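Local atomic coordinates of multicopper oxidase (Pseudomonas thermotolerans, PDB entry 6VOW), a protein that probably oxidises phenolic, lignin-related substrates at one copper site and passes the electrons to dioxygen at a copper cluster, as laccases do. Residues A[169-174]-A[201-206]; A[209-214]-A[289-294]; A[217-222]-A[272-277]; A[234-239]-A[281-286]; A[242-247]-A[304-309]. All coordinates share one frame; numbering follows the deposited sequence. Where two conformers were deposited one is given.

Contact 1 of 5, residues A[169-174]-A[201-206]; sequences LSLKTW and TTVNAR
An antiparallel strand pair joins 169-174 to 201-203, with Leu171 facing Val203 and Thr173 facing Thr201 in non-hydrogen-bonded pairs, and the two axes at 159°. Lys172 and Thr202 form the hydrogen-bonded pair between them: Lys172 N donates to Thr202 O (3.0 Å), and Thr202 N returns the bond to Lys172 O. Thr202 OG1, placed between its own backbone N and carbonyl carbon (chi1 52°), reaches the same Lys172 O at 2.7 Å from the other face of that carbonyl, so two donors grip it. Trp174 brings its ring edge to this hydroxyl, but the bond from NE1 to Thr202 OG1 is weak, 3.1 Å long and bent to 123°. Strand 200-203 is the outermost strand of a sheet in what is probably the middle cupredoxin-like domain, and a type I' turn from Val203 to Arg206 follows it. In that turn Asn204 prolongs the ladder with its side chain, OD1 accepting Ser170 N at 2.7 Å, while Asn204 N donates to Ser170 O. On the Leu171 face, Leu171 CD2 presses tightly on Val203 CG2 (3.4 Å). Thr173 OG1 and Thr201 OG1 share a hydrogen bond of 2.7 Å, and Thr173 OG1 also bonds Tyr232 OH.

Contact 2 of 5, residues A[209-214]-A[289-294]; sequences PTLELP and RLATLK
Pro209 starts the pairing: its O takes a nearly straight bond from Thr292 N (2.9 Å, 175° at the hydrogen), and its ring CD sits against Leu290 O. Thr210 lies beside Thr292, both side chains pointing the same way, with Thr210 CG2 near Thr292 CB. Leu211 then uses both of its backbone groups. Its N donates to Thr292 O at 2.6 Å, almost in line with the C=O bond, whereas its O receives Lys294 N at 3.0 Å from above the carbonyl plane. The Leu211 side chain turns to the other face, where CD1 meets both Ala291 CB and Leu293 CD2, each at 3.9 Å. Glu212 runs alongside Lys294; their OE2 and NZ form a salt bridge whose hydrogen bond is weak at 3.3 Å. Leu213 N donates to Lys294 O (3.0 Å), and Leu213 CD1 packs on Leu293 CD1. This alternation, one residue bonding two that flank its opposite number, is the parallel beta ladder, and it sets 210-214 as an outer strand beside 288-296, the strands 27° apart. Directed backbone bonds therefore define the register, leucines seal the face turned to Leu167 and Leu169 of strand 165-174, and the ion pair on the more exposed face probably adds little.

Contact 3 of 5, residues A[217-222]-A[272-277]; sequences QVVRLR and VRVPEA
Arg273 sets out with CG opposite its backbone N (chi1 176°), then bends twice, at chi2 (70°) and chi3 (64°), and the double bend lays its guanidinium across Val218. The methyl CG2 of Val218, which points opposite to its own carbonyl carbon, sits over the centre of that flat group, 3.3 Å from Arg273 CZ. The two side chains cross at about a right angle, so a methyl covers one face of the cation while the nitrogens at its rim bond elsewhere: NH1 bonds the carbonyl O of Gly216 and of Gly303, and the group also makes a cation-pi contact with Trp305. The backbones beneath are matched in antiparallel fashion. Val219 and Val272 form a hydrogen-bonded pair, Val219 N giving to Val272 O (3.0 Å) and Val272 N giving back to Val219 O (2.9 Å). One step further Val274 N donates to Gln217 O at 3.0 Å, nearly straight, so the ladder extends past the end of strand 267-273. On the face away from Arg273, the branch CG2 of Val219 meets CG2 of Val274 at 3.6 Å. Leu221 reaches over with CD1 to CG2 of Val272, also 3.6 Å apart, the pair crossing at a slant. These aliphatic groups continue into Leu213 and Leu293 of the facing sheet. With Val219, Leu221, Val272 and Val274 turned to that second sheet, the strand pair is consistent with a cupredoxin-like Greek-key beta sandwich, probably the middle one of the three such domains usual in laccases.

Contact 4 of 5, residues A[234-239]-A[281-286]; sequences LNLPGA and LPLRNG
Leu236 and Leu281 make the apolar centre, CD2 of the former lying 3.6 Å from CB of the latter. The same Leu236 crosses Leu283 at about a right angle, with CG against Leu283 CD1, and Ala239 CB meets Leu281 CD2 at 3.8 Å; Val272 of the facing sheet packs on both Leu236 and Ala239. Further out, Pro237 brings its ring CD to within 3.3 Å of Pro282 O. Strands 232-235 and 280-285 pair antiparallel at the next step: Arg284 N donates to Asn235 O (2.9 Å), and Asn235 N returns to Arg284 O in the carbonyl plane at 3.0 Å. At the polar edge the Arg284 chain bends at chi3 (-44°), which places its guanidinium between two neighbours. Pro237 CG lies over one face, 3.6 Å from Arg284 NE, and Gly286 O stands above the opposite face near the rim. Cutting Arg284 back to an alanine is likely to deprive the Pro237 ring of its flat cover and Gly286 O of the nearby positive charge. Since Pro282 O is buried with no hydrogen-bonding partner in the model, the hold seems to come from two backbone bonds and hydrophobic closure, which presumably offset the cost of that carbonyl.

Contact 5 of 5, residues A[242-247]-A[304-309]; sequences RLYALD and DWPAPL
Tyr244 OH supplies the hydrogen bond between the segments: it donates to Pro306 O at 2.8 Å, tilted 17° from the carbonyl plane. That carbonyl and Ala307 O both lie at the edge of the tyrosine ring, close to its plane, Ala307 O being 3.5 Å from Tyr244 CE2. A phenylalanine in place of Tyr244 would probably leave Pro306 O without this donor and the 304-309 loop less firmly fixed against the strand. Interactions with the pi system centre on Trp305. Arg242, extended from CG to NE, lays CD over the six-membered ring of Trp305 as a CH-pi contact, 3.5 Å from the centroid and 11° off the ring normal. Its CZ is 5.1 Å from the centroid of the five-membered ring, a long cation-pi approach of at most weak attraction. Arg273 lies on the opposite face of the indole, so an arginine flanks each side. Apolar contacts complete the seam: Tyr244 CB touches Leu309 CD1 at 4.0 Å, and Tyr244 CE2 touches Pro306 CB at the same distance. Phe163 adds an edge-to-face ring contact to Tyr244. No strand pairing links strand 242-246 to the loop leading on toward strand 323-329, although the touching parts, 242-245 and 305-309, point only 12° apart end to end. Attachment of this connecting chain to the sheet thus rests on side chains, with one directed phenol bond among broader aromatic and aliphatic surfaces.

Overall arrangement
From the N terminus, contact 1 closes first, returning the chain from strand 165-174 to the outer strand 200-203, before any other contact opens. Contact 2 then spans from 210-214 to 289-294, and contacts 3 and 4 both lie within that span while crossing each other, their segments alternating in sequence. Contact 5 opens inside it too but closes beyond, at 304-309, so it crosses contacts 2, 3 and 4. Contacts 1 and 3 belong to one sheet, contacts 2 and 4 to the other; leucine and valine packing between them joins the two layers of the sandwich. Contact 5 lays the outgoing chain over the first sheet, touching contact 3 through Trp305 and Pro306.

Contact 1 of 5, residues A[169-174]-A[201-206]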
# COMPACT_ATOMS: atom_id res chain seq x y z
N LEU A 169 -11.96 2.67 -0.24
CA LEU A 169 -11.56 3.84 -1.12
C LEU A 169 -10.19 3.62 -1.66
O LEU A 169 -9.24 3.67 -0.89
CB LEU A 169 -11.56 5.18 -0.36
CG LEU A 169 -12.90 5.89 -0.51
CD1 LEU A 169 -14.07 4.98 -0.27
CD2 LEU A 169 -12.96 7.02 0.46
N SER A 170 -10.10 3.33 -2.94
CA SER A 170 -8.81 3.06 -3.59
C SER A 170 -8.44 4.27 -4.43
O SER A 170 -9.12 4.58 -5.40
CB SER A 170 -8.89 1.80 -4.47
OG SER A 170 -9.00 0.61 -3.68
N LEU A 171 -7.40 4.96 -4.00
CA LEU A 171 -6.91 6.14 -4.68
C LEU A 171 -5.91 5.80 -5.75
O LEU A 171 -4.98 5.06 -5.51
CB LEU A 171 -6.16 6.99 -3.68
CG LEU A 171 -7.11 7.53 -2.59
CD1 LEU A 171 -6.32 8.06 -1.41
CD2 LEU A 171 -7.89 8.62 -3.23
N LYS A 172 -6.07 6.41 -6.90
CA LYS A 172 -5.11 6.28 -7.97
C LYS A 172 -5.09 7.54 -8.82
O LYS A 172 -6.16 8.08 -9.24
CB LYS A 172 -5.39 5.03 -8.82
CG LYS A 172 -4.22 4.69 -9.71
CD LYS A 172 -4.42 3.41 -10.44
CE LYS A 172 -3.06 2.75 -10.59
NZ LYS A 172 -2.20 3.44 -11.57
N THR A 173 -3.87 8.02 -9.07
CA THR A 173 -3.63 9.22 -9.88
C THR A 173 -3.00 8.74 -11.19
O THR A 173 -1.81 8.40 -11.26
CB THR A 173 -2.77 10.22 -9.08
OG1 THR A 173 -3.61 10.69 -8.06
CG2 THR A 173 -2.23 11.46 -9.92
N TRP A 174 -3.87 8.66 -12.20
CA TRP A 174 -3.58 8.05 -13.44
C TRP A 174 -2.81 8.97 -14.34
O TRP A 174 -3.25 10.10 -14.60
CB TRP A 174 -4.87 7.75 -14.16
CG TRP A 174 -5.67 6.65 -13.57
CD1 TRP A 174 -6.68 6.75 -12.62
CD2 TRP A 174 -5.60 5.28 -13.92
NE1 TRP A 174 -7.20 5.53 -12.37
CE2 TRP A 174 -6.56 4.60 -13.16
CE3 TRP A 174 -4.79 4.55 -14.81
CZ2 TRP A 174 -6.76 3.24 -13.27
CZ3 TRP A 174 -4.98 3.18 -14.89
CH2 TRP A 174 -5.96 2.53 -14.12
N THR A 201 -6.84 12.00 -10.76
CA THR A 201 -7.04 11.33 -9.48
C THR A 201 -8.41 10.72 -9.52
O THR A 201 -9.32 11.26 -10.12
CB THR A 201 -6.85 12.29 -8.33
OG1 THR A 201 -5.47 12.68 -8.28
CG2 THR A 201 -7.15 11.65 -7.04
N THR A 202 -8.50 9.53 -8.98
CA THR A 202 -9.71 8.77 -8.95
C THR A 202 -9.75 8.08 -7.58
O THR A 202 -8.73 7.81 -6.93
CB THR A 202 -9.74 7.66 -10.01
OG1 THR A 202 -8.55 6.89 -9.89
CG2 THR A 202 -9.89 8.17 -11.49
N VAL A 203 -10.96 7.83 -7.16
CA VAL A 203 -11.28 7.02 -6.02
C VAL A 203 -12.12 5.95 -6.60
O VAL A 203 -13.19 6.26 -7.15
CB VAL A 203 -12.09 7.80 -4.99
CG1 VAL A 203 -12.86 6.87 -4.08
CG2 VAL A 203 -11.13 8.62 -4.15
N ASN A 204 -11.64 4.71 -6.47
CA ASN A 204 -12.34 3.53 -7.05
C ASN A 204 -12.62 3.71 -8.52
O ASN A 204 -13.72 3.47 -9.00
CB ASN A 204 -13.65 3.26 -6.25
CG ASN A 204 -13.39 2.99 -4.76
OD1 ASN A 204 -12.30 2.62 -4.36
ND2 ASN A 204 -14.39 3.17 -3.94
N ALA A 205 -11.62 4.22 -9.26
CA ALA A 205 -11.73 4.44 -10.76
C ALA A 205 -12.55 5.64 -11.24
O ALA A 205 -12.70 5.85 -12.47
CB ALA A 205 -12.28 3.22 -11.45
N ARG A 206 -13.08 6.43 -10.31
CA ARG A 206 -13.96 7.51 -10.64
C ARG A 206 -13.34 8.83 -10.14
O ARG A 206 -12.93 8.88 -8.97
CB ARG A 206 -15.28 7.26 -9.94
CG ARG A 206 -15.96 5.94 -10.28
CD ARG A 206 -16.84 6.01 -11.52
NE ARG A 206 -17.96 6.93 -11.36
CZ ARG A 206 -19.15 6.67 -10.81
NH1 ARG A 206 -19.48 5.45 -10.32
NH2 ARG A 206 -20.03 7.68 -10.73
O HOH W 1 -9.06 4.84 -8.22
O HOH W 2 -11.45 0.28 -2.97

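Contact 2 of 5, residues A[209-214]-A[289-294]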
# COMPACT_ATOMS: atom_id res chain seq x y z
N PRO A 209 -15.83 10.92 -6.85
CA PRO A 209 -17.19 10.40 -6.71
C PRO A 209 -17.87 10.91 -5.44
O PRO A 209 -17.23 11.44 -4.53
CB PRO A 209 -16.97 8.91 -6.68
CG PRO A 209 -15.71 8.77 -5.92
CD PRO A 209 -14.85 9.94 -6.40
N THR A 210 -19.19 10.80 -5.42
CA THR A 210 -20.00 11.08 -4.26
C THR A 210 -20.31 9.70 -3.71
O THR A 210 -20.88 8.86 -4.41
CB THR A 210 -21.26 11.88 -4.64
OG1 THR A 210 -22.13 11.10 -5.47
CG2 THR A 210 -20.87 13.12 -5.40
N LEU A 211 -19.86 9.43 -2.50
CA LEU A 211 -20.15 8.16 -1.84
C LEU A 211 -21.18 8.31 -0.75
O LEU A 211 -21.00 9.12 0.17
CB LEU A 211 -18.89 7.62 -1.23
CG LEU A 211 -17.83 7.64 -2.35
CD1 LEU A 211 -16.49 7.69 -1.66
CD2 LEU A 211 -17.98 6.45 -3.33
N GLU A 212 -22.24 7.54 -0.84
CA GLU A 212 -23.30 7.61 0.14
C GLU A 212 -22.94 6.80 1.38
O GLU A 212 -22.39 5.69 1.29
CB GLU A 212 -24.66 7.21 -0.50
CG GLU A 212 -25.24 8.33 -1.41
CD GLU A 212 -26.61 8.02 -2.06
OE1 GLU A 212 -27.33 7.12 -1.57
OE2 GLU A 212 -26.99 8.70 -3.06
N LEU A 213 -23.20 7.39 2.55
CA LEU A 213 -22.98 6.79 3.85
C LEU A 213 -24.22 7.09 4.76
O LEU A 213 -24.80 8.18 4.65
CB LEU A 213 -21.73 7.41 4.49
CG LEU A 213 -20.39 7.20 3.86
CD1 LEU A 213 -19.39 8.03 4.59
CD2 LEU A 213 -19.99 5.72 3.96
N PRO A 214 -24.59 6.15 5.68
CA PRO A 214 -25.75 6.35 6.57
C PRO A 214 -25.54 7.33 7.73
O PRO A 214 -24.55 7.21 8.48
CB PRO A 214 -26.03 4.95 7.11
CG PRO A 214 -24.77 4.21 6.99
CD PRO A 214 -24.00 4.81 5.85
N ARG A 289 -10.78 18.07 -3.87
CA ARG A 289 -11.69 16.99 -3.50
C ARG A 289 -11.29 15.73 -4.23
O ARG A 289 -11.16 15.71 -5.44
CB ARG A 289 -13.13 17.26 -3.90
CG ARG A 289 -13.76 18.49 -3.35
CD ARG A 289 -14.66 19.03 -4.49
NE ARG A 289 -16.09 18.85 -4.26
CZ ARG A 289 -17.03 19.05 -5.17
NH1 ARG A 289 -16.72 19.36 -6.41
NH2 ARG A 289 -18.31 18.86 -4.85
N LEU A 290 -11.13 14.69 -3.44
CA LEU A 290 -10.92 13.32 -3.90
C LEU A 290 -12.29 12.63 -4.04
O LEU A 290 -12.55 11.87 -4.95
CB LEU A 290 -10.13 12.61 -2.83
CG LEU A 290 -8.68 13.04 -2.69
CD1 LEU A 290 -7.98 12.38 -1.48
CD2 LEU A 290 -8.03 12.73 -4.02
N ALA A 291 -13.16 12.95 -3.12
CA ALA A 291 -14.46 12.34 -3.01
C ALA A 291 -15.26 13.20 -2.08
O ALA A 291 -14.73 13.89 -1.24
CB ALA A 291 -14.38 10.92 -2.42
N THR A 292 -16.55 13.06 -2.25
CA THR A 292 -17.56 13.60 -1.45
C THR A 292 -18.36 12.47 -0.75
O THR A 292 -18.87 11.58 -1.40
CB THR A 292 -18.47 14.43 -2.38
OG1 THR A 292 -17.68 15.46 -2.98
CG2 THR A 292 -19.45 15.08 -1.63
N LEU A 293 -18.54 12.61 0.56
CA LEU A 293 -19.27 11.68 1.40
C LEU A 293 -20.55 12.35 1.74
O LEU A 293 -20.55 13.33 2.47
CB LEU A 293 -18.51 11.44 2.70
CG LEU A 293 -17.10 10.92 2.53
CD1 LEU A 293 -16.62 10.67 3.93
CD2 LEU A 293 -17.02 9.66 1.70
N LYS A 294 -21.63 11.86 1.14
CA LYS A 294 -22.97 12.37 1.34
C LYS A 294 -23.57 11.53 2.39
O LYS A 294 -23.70 10.33 2.22
CB LYS A 294 -23.83 12.28 0.06
CG LYS A 294 -25.22 12.89 0.18
CD LYS A 294 -25.87 13.23 -1.18
CE LYS A 294 -26.73 12.08 -1.76
NZ LYS A 294 -26.67 11.98 -3.26

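Contact 3 of 5, residues A[217-222]-A[272-277]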
# COMPACT_ATOMS: atom_id res chain seq x y z
N GLN A 217 -24.17 7.30 11.63
CA GLN A 217 -23.46 6.02 11.90
C GLN A 217 -21.93 6.24 11.96
O GLN A 217 -21.43 7.24 11.40
CB GLN A 217 -23.91 5.01 10.84
CG GLN A 217 -24.07 3.57 11.32
CD GLN A 217 -25.43 3.23 11.80
OE1 GLN A 217 -26.03 2.21 11.37
NE2 GLN A 217 -25.94 4.04 12.68
N VAL A 218 -21.15 5.39 12.64
CA VAL A 218 -19.68 5.42 12.47
C VAL A 218 -19.24 4.44 11.36
O VAL A 218 -19.57 3.28 11.35
CB VAL A 218 -18.93 5.14 13.80
CG1 VAL A 218 -17.45 4.92 13.61
CG2 VAL A 218 -19.10 6.32 14.76
N VAL A 219 -18.49 4.95 10.38
CA VAL A 219 -18.17 4.19 9.22
C VAL A 219 -16.70 4.05 9.17
O VAL A 219 -16.04 4.98 9.36
CB VAL A 219 -18.62 4.84 7.93
CG1 VAL A 219 -18.11 4.00 6.76
CG2 VAL A 219 -20.16 4.99 7.90
N ARG A 220 -16.22 2.86 8.91
CA ARG A 220 -14.80 2.60 8.72
C ARG A 220 -14.49 2.75 7.25
O ARG A 220 -14.94 1.95 6.42
CB ARG A 220 -14.58 1.18 9.07
CG ARG A 220 -13.19 0.71 8.81
CD ARG A 220 -13.18 -0.75 9.12
NE ARG A 220 -11.84 -1.23 9.35
CZ ARG A 220 -11.59 -2.38 9.94
NH1 ARG A 220 -12.61 -3.11 10.40
NH2 ARG A 220 -10.32 -2.79 10.11
N LEU A 221 -13.75 3.80 6.94
CA LEU A 221 -13.32 4.08 5.57
C LEU A 221 -11.98 3.48 5.44
O LEU A 221 -11.03 3.84 6.16
CB LEU A 221 -13.20 5.60 5.31
CG LEU A 221 -14.40 6.47 5.49
CD1 LEU A 221 -14.03 7.90 5.10
CD2 LEU A 221 -15.47 5.93 4.60
N ARG A 222 -11.90 2.53 4.56
CA ARG A 222 -10.63 1.84 4.33
C ARG A 222 -10.00 2.59 3.17
O ARG A 222 -10.57 2.60 2.09
CB ARG A 222 -10.90 0.37 3.91
CG ARG A 222 -11.61 -0.42 4.98
CD ARG A 222 -11.96 -1.79 4.44
NE ARG A 222 -12.61 -2.70 5.43
CZ ARG A 222 -11.98 -3.37 6.38
NH1 ARG A 222 -10.74 -3.24 6.60
NH2 ARG A 222 -12.66 -4.20 7.19
N VAL A 272 -15.29 7.49 10.59
CA VAL A 272 -15.88 8.78 10.40
C VAL A 272 -17.30 8.76 11.03
O VAL A 272 -18.10 7.87 10.73
CB VAL A 272 -16.00 9.09 8.89
CG1 VAL A 272 -16.79 10.37 8.61
CG2 VAL A 272 -14.60 9.29 8.32
N ARG A 273 -17.61 9.75 11.85
CA ARG A 273 -19.00 9.96 12.23
C ARG A 273 -19.63 10.69 11.12
O ARG A 273 -19.26 11.82 10.79
CB ARG A 273 -19.15 10.77 13.47
CG ARG A 273 -20.67 11.08 13.82
CD ARG A 273 -21.36 9.84 14.25
NE ARG A 273 -20.76 9.37 15.49
CZ ARG A 273 -21.23 8.39 16.25
NH1 ARG A 273 -22.37 7.68 15.96
NH2 ARG A 273 -20.54 8.09 17.33
N VAL A 274 -20.60 10.01 10.51
CA VAL A 274 -21.32 10.56 9.41
C VAL A 274 -22.30 11.56 10.00
O VAL A 274 -23.08 11.24 10.91
CB VAL A 274 -22.05 9.47 8.63
CG1 VAL A 274 -22.83 10.05 7.48
CG2 VAL A 274 -21.09 8.43 8.10
N PRO A 275 -22.29 12.80 9.47
CA PRO A 275 -23.13 13.80 10.03
C PRO A 275 -24.55 13.52 9.66
O PRO A 275 -24.84 12.57 8.98
CB PRO A 275 -22.61 15.10 9.41
CG PRO A 275 -21.80 14.71 8.23
CD PRO A 275 -21.74 13.22 8.18
N GLU A 276 -25.43 14.33 10.20
CA GLU A 276 -26.85 14.25 9.94
C GLU A 276 -27.12 14.26 8.47
O GLU A 276 -26.31 14.77 7.71
CB GLU A 276 -27.57 15.40 10.65
CG GLU A 276 -27.05 16.82 10.44
CD GLU A 276 -27.97 17.86 11.07
OE1 GLU A 276 -27.54 18.59 12.01
OE2 GLU A 276 -29.14 17.93 10.63
N ALA A 277 -28.23 13.64 8.07
CA ALA A 277 -28.63 13.42 6.67
C ALA A 277 -28.62 14.65 5.76
O ALA A 277 -28.76 15.79 6.22
CB ALA A 277 -30.02 12.82 6.63

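Contact 4 of 5, residues A[234-239]-A[281-286]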
# COMPACT_ATOMS: atom_id res chain seq x y z
N LEU A 234 -4.34 13.87 2.97
CA LEU A 234 -5.78 13.63 3.21
C LEU A 234 -6.27 14.45 4.35
O LEU A 234 -5.65 14.54 5.40
CB LEU A 234 -6.05 12.15 3.57
CG LEU A 234 -5.84 11.04 2.55
CD1 LEU A 234 -6.20 9.71 3.20
CD2 LEU A 234 -6.67 11.25 1.31
N ASN A 235 -7.43 15.02 4.16
CA ASN A 235 -8.01 15.87 5.17
C ASN A 235 -9.47 15.76 4.89
O ASN A 235 -9.83 15.45 3.75
CB ASN A 235 -7.42 17.30 5.12
CG ASN A 235 -7.69 17.98 3.81
OD1 ASN A 235 -6.89 17.93 2.87
ND2 ASN A 235 -8.81 18.65 3.75
N LEU A 236 -10.29 15.89 5.94
CA LEU A 236 -11.78 15.75 5.78
C LEU A 236 -12.48 16.85 6.60
O LEU A 236 -12.95 16.61 7.71
CB LEU A 236 -12.22 14.35 6.22
CG LEU A 236 -13.45 13.64 5.63
CD1 LEU A 236 -13.73 12.42 6.54
CD2 LEU A 236 -14.66 14.51 5.50
N PRO A 237 -12.53 18.09 6.07
CA PRO A 237 -12.89 19.17 6.98
C PRO A 237 -14.26 19.02 7.45
O PRO A 237 -15.10 18.64 6.68
CB PRO A 237 -12.78 20.44 6.12
CG PRO A 237 -12.20 20.01 4.82
CD PRO A 237 -12.39 18.54 4.68
N GLY A 238 -14.52 19.28 8.72
CA GLY A 238 -15.92 19.20 9.22
C GLY A 238 -16.27 17.93 9.98
O GLY A 238 -16.89 17.99 11.01
N ALA A 239 -15.90 16.77 9.47
CA ALA A 239 -16.37 15.51 10.04
C ALA A 239 -15.50 15.18 11.21
O ALA A 239 -14.36 15.65 11.27
CB ALA A 239 -16.29 14.40 9.02
N LEU A 281 -19.70 15.91 2.90
CA LEU A 281 -18.40 16.26 3.39
C LEU A 281 -17.41 15.95 2.30
O LEU A 281 -17.57 14.96 1.56
CB LEU A 281 -18.03 15.39 4.58
CG LEU A 281 -18.77 15.49 5.91
CD1 LEU A 281 -20.02 16.33 5.87
CD2 LEU A 281 -19.06 14.06 6.40
N PRO A 282 -16.35 16.77 2.21
CA PRO A 282 -15.42 16.49 1.13
C PRO A 282 -14.18 15.83 1.67
O PRO A 282 -13.59 16.29 2.64
CB PRO A 282 -15.15 17.89 0.57
CG PRO A 282 -15.52 18.84 1.69
CD PRO A 282 -16.05 18.07 2.83
N LEU A 283 -13.82 14.68 1.10
CA LEU A 283 -12.55 14.09 1.40
C LEU A 283 -11.57 14.74 0.43
O LEU A 283 -11.85 14.80 -0.75
CB LEU A 283 -12.61 12.55 1.25
CG LEU A 283 -11.28 11.85 1.50
CD1 LEU A 283 -10.93 11.88 2.95
CD2 LEU A 283 -11.38 10.47 0.99
N ARG A 284 -10.44 15.22 0.93
CA ARG A 284 -9.57 16.03 0.11
C ARG A 284 -8.16 15.62 0.13
O ARG A 284 -7.60 15.19 1.18
CB ARG A 284 -9.61 17.49 0.62
CG ARG A 284 -11.02 18.03 0.53
CD ARG A 284 -11.19 19.53 0.67
NE ARG A 284 -10.41 20.06 1.75
CZ ARG A 284 -10.11 21.34 1.91
NH1 ARG A 284 -10.60 22.28 1.12
NH2 ARG A 284 -9.38 21.70 2.94
N ASN A 285 -7.54 15.88 -1.01
CA ASN A 285 -6.09 15.97 -1.09
C ASN A 285 -5.64 17.47 -1.10
O ASN A 285 -5.80 18.13 -2.10
CB ASN A 285 -5.64 15.25 -2.35
CG ASN A 285 -4.19 15.35 -2.54
OD1 ASN A 285 -3.50 15.58 -1.59
ND2 ASN A 285 -3.75 15.32 -3.75
N GLY A 286 -5.13 17.98 0.03
CA GLY A 286 -5.05 19.40 0.28
C GLY A 286 -6.38 20.07 -0.03
O GLY A 286 -7.34 19.73 0.56

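Contact 5 of 5, residues A[242-247]-A[304-309]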
# COMPACT_ATOMS: atom_id res chain seq x y z
N ARG A 242 -11.46 9.58 13.02
CA ARG A 242 -10.44 8.99 13.88
C ARG A 242 -9.68 7.92 13.15
O ARG A 242 -10.22 7.11 12.49
CB ARG A 242 -11.10 8.38 15.11
CG ARG A 242 -11.59 9.46 16.02
CD ARG A 242 -12.43 8.89 17.13
NE ARG A 242 -12.37 9.77 18.28
CZ ARG A 242 -11.75 9.51 19.45
NH1 ARG A 242 -11.10 8.36 19.68
NH2 ARG A 242 -11.77 10.44 20.42
N LEU A 243 -8.38 7.94 13.29
CA LEU A 243 -7.56 6.94 12.76
C LEU A 243 -7.64 5.73 13.69
O LEU A 243 -7.53 5.88 14.87
CB LEU A 243 -6.17 7.49 12.65
CG LEU A 243 -6.06 8.61 11.61
CD1 LEU A 243 -4.67 9.23 11.69
CD2 LEU A 243 -6.30 8.07 10.22
N TYR A 244 -7.87 4.56 13.11
CA TYR A 244 -7.87 3.31 13.89
C TYR A 244 -6.80 2.34 13.53
O TYR A 244 -6.49 1.40 14.31
CB TYR A 244 -9.18 2.59 13.71
CG TYR A 244 -10.24 2.99 14.71
CD1 TYR A 244 -10.68 4.30 14.77
CD2 TYR A 244 -10.73 2.10 15.61
CE1 TYR A 244 -11.66 4.69 15.68
CE2 TYR A 244 -11.68 2.44 16.53
CZ TYR A 244 -12.16 3.72 16.55
OH TYR A 244 -13.09 3.99 17.44
N ALA A 245 -6.27 2.49 12.32
CA ALA A 245 -5.16 1.67 11.88
C ALA A 245 -4.42 2.28 10.73
O ALA A 245 -5.02 2.92 9.86
CB ALA A 245 -5.67 0.33 11.41
N LEU A 246 -3.14 1.96 10.69
CA LEU A 246 -2.21 2.45 9.62
C LEU A 246 -1.42 1.30 9.01
O LEU A 246 -0.70 0.52 9.75
CB LEU A 246 -1.25 3.46 10.18
CG LEU A 246 -1.73 4.48 11.17
CD1 LEU A 246 -0.52 5.24 11.79
CD2 LEU A 246 -2.74 5.40 10.51
N ASP A 247 -1.59 1.17 7.69
CA ASP A 247 -0.83 0.22 6.89
C ASP A 247 -1.11 -1.19 7.46
O ASP A 247 -0.22 -1.97 7.72
CB ASP A 247 0.64 0.62 6.92
CG ASP A 247 0.84 2.13 6.58
OD1 ASP A 247 0.31 2.59 5.57
OD2 ASP A 247 1.44 2.88 7.37
N ASP A 304 -21.77 3.76 18.88
CA ASP A 304 -20.63 4.44 19.52
C ASP A 304 -19.39 4.14 18.69
O ASP A 304 -19.36 3.25 17.80
CB ASP A 304 -20.45 4.01 21.00
CG ASP A 304 -20.35 5.23 22.00
OD1 ASP A 304 -19.61 6.23 21.77
OD2 ASP A 304 -21.04 5.16 23.04
N TRP A 305 -18.36 4.92 18.96
CA TRP A 305 -17.00 4.68 18.46
C TRP A 305 -16.65 3.25 18.80
O TRP A 305 -16.91 2.86 19.92
CB TRP A 305 -16.00 5.68 19.11
CG TRP A 305 -16.22 7.05 18.62
CD1 TRP A 305 -16.86 8.01 19.26
CD2 TRP A 305 -15.89 7.55 17.31
NE1 TRP A 305 -16.95 9.10 18.47
CE2 TRP A 305 -16.35 8.85 17.26
CE3 TRP A 305 -15.24 7.00 16.19
CZ2 TRP A 305 -16.18 9.67 16.11
CZ3 TRP A 305 -15.06 7.80 15.02
CH2 TRP A 305 -15.53 9.13 15.00
N PRO A 306 -16.14 2.45 17.83
CA PRO A 306 -15.60 1.13 18.23
C PRO A 306 -14.44 1.15 19.24
O PRO A 306 -13.68 2.07 19.32
CB PRO A 306 -15.17 0.52 16.89
CG PRO A 306 -16.24 1.02 15.96
CD PRO A 306 -16.45 2.48 16.37
N ALA A 307 -14.29 0.12 20.02
CA ALA A 307 -13.04 -0.07 20.76
C ALA A 307 -11.82 -0.14 19.78
O ALA A 307 -12.02 -0.36 18.58
CB ALA A 307 -13.12 -1.35 21.53
N PRO A 308 -10.58 0.06 20.31
CA PRO A 308 -9.36 -0.15 19.53
C PRO A 308 -9.39 -1.49 18.85
O PRO A 308 -9.75 -2.46 19.49
CB PRO A 308 -8.24 -0.10 20.57
CG PRO A 308 -8.79 0.76 21.69
CD PRO A 308 -10.31 0.82 21.55
N LEU A 309 -9.04 -1.55 17.58
CA LEU A 309 -8.81 -2.84 16.94
C LEU A 309 -7.72 -3.60 17.70
O LEU A 309 -6.71 -3.00 18.15
CB LEU A 309 -8.50 -2.66 15.46
CG LEU A 309 -9.66 -2.00 14.68
CD1 LEU A 309 -9.16 -1.42 13.34
CD2 LEU A 309 -10.77 -2.99 14.41